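Local coordinates for ESX-1 secretion-associated protein EspB (Mycobacterium marinum, PDB 7P0Z) that is secreted through the mycobacterial ESX-1 system and assembles into a seven-subunit, channel-like oligomer, probably with a part in protein transport, at residues Q192-E195 with W196-M200. Sequence-based numbering, arbitrary orientation.
Sequences QQKE and WILHM
Lys194 and Leu198 meet one turn apart on a single alpha-helix, where the lysine's methylene CD lies 3.9 Å from CD1 of the leucine and the lysine arm runs slantwise past the leucine. Lysine suits this place because its long aliphatic arm can pack against a hydrophobic neighbour while the ammonium goes elsewhere. Here the chain leaves with CG beside its own carbonyl carbon (chi1 -169°) and then bends twice, which brings NZ back to the adjacent Glu195. NZ reaches OE2 of Glu195 at 2.7 Å from above the carboxylate plane, 43° out of it, in a salt bridge that ties two neighbouring residues together at the border with a second subunit.

The backbone is held by the usual i to i+4 hydrogen bonds. Ile197 N donates to Gln193 O at 2.9 Å, and His199 N to Glu195 O at 3.0 Å. The tight side belongs to Ile197 and Trp196: CG1 of the isoleucine, a beta-branched residue that keeps bulk close to the backbone, rests 3.2 Å from Gln193 O. Trp196, a broad flat residue suited to a buried place within the chain, takes CG of Met200 over one face, offset toward the rim and 3.4 Å above the plane. Its indole NE1 hydrogen-bonds to the carbonyl oxygen of Pro277. By contrast, Gln192 adds little beyond its backbone carbonyl, and its polar side chain leads off into an exposed position.

These two and a half turns belong to helix 181-224 of the PPE domain. Gln193, Ile197 and Met200 pack on helix 42-81, whereas Glu195 and Leu198 touch Asn275 of a second subunit, so this short piece of helix joins the helical bundle within the chain to the oligomer interface.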
ATOM      1  N   GLN A 192     -16.782   9.747  24.760  1.00 40.11           N
ATOM      2  CA  GLN A 192     -16.932  10.277  23.416  1.00 40.11           C
ATOM      3  C   GLN A 192     -16.540  11.743  23.348  1.00 40.11           C
ATOM      4  O   GLN A 192     -15.880  12.176  22.397  1.00 40.11           O
ATOM      5  CB  GLN A 192     -18.360  10.096  22.950  1.00 40.11           C
ATOM      6  CG  GLN A 192     -18.679   8.710  22.564  1.00 40.11           C
ATOM      7  CD  GLN A 192     -20.098   8.581  22.137  1.00 40.11           C
ATOM      8  OE1 GLN A 192     -21.003   9.000  22.841  1.00 40.11           O
ATOM      9  NE2 GLN A 192     -20.308   8.036  20.962  1.00 40.11           N
ATOM     10  N   GLN A 193     -16.959  12.527  24.330  1.00 40.14           N
ATOM     11  CA  GLN A 193     -16.558  13.924  24.347  1.00 40.14           C
ATOM     12  C   GLN A 193     -15.048  14.051  24.437  1.00 40.14           C
ATOM     13  O   GLN A 193     -14.449  14.926  23.809  1.00 40.14           O
ATOM     14  CB  GLN A 193     -17.206  14.661  25.508  1.00 40.14           C
ATOM     15  CG  GLN A 193     -18.700  14.784  25.445  1.00 40.14           C
ATOM     16  CD  GLN A 193     -19.231  15.248  24.103  1.00 40.14           C
ATOM     17  OE1 GLN A 193     -20.008  14.551  23.465  1.00 40.14           O
ATOM     18  NE2 GLN A 193     -18.821  16.426  23.676  1.00 40.14           N
ATOM     19  N   LYS A 194     -14.422  13.196  25.232  1.00 39.92           N
ATOM     20  CA  LYS A 194     -12.978  13.206  25.354  1.00 39.92           C
ATOM     21  C   LYS A 194     -12.322  12.911  24.014  1.00 39.92           C
ATOM     22  O   LYS A 194     -11.343  13.563  23.634  1.00 39.92           O
ATOM     23  CB  LYS A 194     -12.570  12.179  26.402  1.00 39.92           C
ATOM     24  CG  LYS A 194     -11.139  12.198  26.860  1.00 39.92           C
ATOM     25  CD  LYS A 194     -10.291  11.370  25.969  1.00 39.92           C
ATOM     26  CE  LYS A 194     -10.782   9.972  25.969  1.00 39.92           C
ATOM     27  NZ  LYS A 194      -9.937   9.120  25.121  1.00 39.92           N
ATOM     28  N   GLU A 195     -12.843  11.929  23.290  1.00 40.01           N
ATOM     29  CA  GLU A 195     -12.287  11.610  21.985  1.00 40.01           C
ATOM     30  C   GLU A 195     -12.405  12.782  21.036  1.00 40.01           C
ATOM     31  O   GLU A 195     -11.473  13.092  20.290  1.00 40.01           O
ATOM     32  CB  GLU A 195     -12.990  10.407  21.398  1.00 40.01           C
ATOM     33  CG  GLU A 195     -12.622   9.169  22.083  1.00 40.01           C
ATOM     34  CD  GLU A 195     -11.213   8.778  21.792  1.00 40.01           C
ATOM     35  OE1 GLU A 195     -10.748   9.034  20.665  1.00 40.01           O
ATOM     36  OE2 GLU A 195     -10.561   8.215  22.685  1.00 40.01           O
ATOM     37  N   TRP A 196     -13.551  13.440  21.043  1.00 38.79           N
ATOM     38  CA  TRP A 196     -13.723  14.586  20.175  1.00 38.79           C
ATOM     39  C   TRP A 196     -12.767  15.708  20.546  1.00 38.79           C
ATOM     40  O   TRP A 196     -12.222  16.382  19.671  1.00 38.79           O
ATOM     41  CB  TRP A 196     -15.160  15.061  20.232  1.00 38.79           C
ATOM     42  CG  TRP A 196     -15.417  16.152  19.312  1.00 38.79           C
ATOM     43  CD1 TRP A 196     -15.611  16.064  17.978  1.00 38.79           C
ATOM     44  CD2 TRP A 196     -15.483  17.526  19.638  1.00 38.79           C
ATOM     45  NE1 TRP A 196     -15.809  17.301  17.449  1.00 38.79           N
ATOM     46  CE2 TRP A 196     -15.735  18.222  18.452  1.00 38.79           C
ATOM     47  CE3 TRP A 196     -15.355  18.240  20.825  1.00 38.79           C
ATOM     48  CZ2 TRP A 196     -15.871  19.593  18.415  1.00 38.79           C
ATOM     49  CZ3 TRP A 196     -15.485  19.596  20.787  1.00 38.79           C
ATOM     50  CH2 TRP A 196     -15.738  20.266  19.588  1.00 38.79           C
ATOM     51  N   ILE A 197     -12.561  15.931  21.836  1.00 38.68           N
ATOM     52  CA  ILE A 197     -11.644  16.973  22.272  1.00 38.68           C
ATOM     53  C   ILE A 197     -10.224  16.663  21.821  1.00 38.68           C
ATOM     54  O   ILE A 197      -9.486  17.553  21.400  1.00 38.68           O
ATOM     55  CB  ILE A 197     -11.739  17.154  23.797  1.00 38.68           C
ATOM     56  CG1 ILE A 197     -13.045  17.835  24.160  1.00 38.68           C
ATOM     57  CG2 ILE A 197     -10.577  17.956  24.328  1.00 38.68           C
ATOM     58  CD1 ILE A 197     -13.078  19.263  23.812  1.00 38.68           C
ATOM     59  N   LEU A 198      -9.812  15.408  21.915  1.00 38.88           N
ATOM     60  CA  LEU A 198      -8.473  15.058  21.462  1.00 38.88           C
ATOM     61  C   LEU A 198      -8.331  15.247  19.961  1.00 38.88           C
ATOM     62  O   LEU A 198      -7.296  15.718  19.484  1.00 38.88           O
ATOM     63  CB  LEU A 198      -8.146  13.632  21.864  1.00 38.88           C
ATOM     64  CG  LEU A 198      -7.830  13.542  23.347  1.00 38.88           C
ATOM     65  CD1 LEU A 198      -7.271  12.209  23.684  1.00 38.88           C
ATOM     66  CD2 LEU A 198      -6.856  14.614  23.725  1.00 38.88           C
ATOM     67  N   HIS A 199      -9.364  14.904  19.204  1.00 38.80           N
ATOM     68  CA  HIS A 199      -9.326  15.160  17.774  1.00 38.80           C
ATOM     69  C   HIS A 199      -9.233  16.654  17.484  1.00 38.80           C
ATOM     70  O   HIS A 199      -8.527  17.077  16.563  1.00 38.80           O
ATOM     71  CB  HIS A 199     -10.547  14.545  17.106  1.00 38.80           C
ATOM     72  CG  HIS A 199     -10.476  14.544  15.618  1.00 38.80           C
ATOM     73  ND1 HIS A 199     -11.001  15.556  14.850  1.00 38.80           N
ATOM     74  CD2 HIS A 199      -9.901  13.678  14.757  1.00 38.80           C
ATOM     75  CE1 HIS A 199     -10.769  15.306  13.577  1.00 38.80           C
ATOM     76  NE2 HIS A 199     -10.105  14.171  13.494  1.00 38.80           N
ATOM     77  N   MET A 200      -9.932  17.468  18.261  1.00 39.55           N
ATOM     78  CA  MET A 200      -9.879  18.908  18.051  1.00 39.55           C
ATOM     79  C   MET A 200      -8.506  19.462  18.386  1.00 39.55           C
ATOM     80  O   MET A 200      -8.022  20.384  17.729  1.00 39.55           O
ATOM     81  CB  MET A 200     -10.942  19.595  18.895  1.00 39.55           C
ATOM     82  CG  MET A 200     -12.351  19.340  18.432  1.00 39.55           C
ATOM     83  SD  MET A 200     -12.627  19.757  16.711  1.00 39.55           S
ATOM     84  CE  MET A 200     -13.031  21.479  16.891  1.00 39.55           C
TER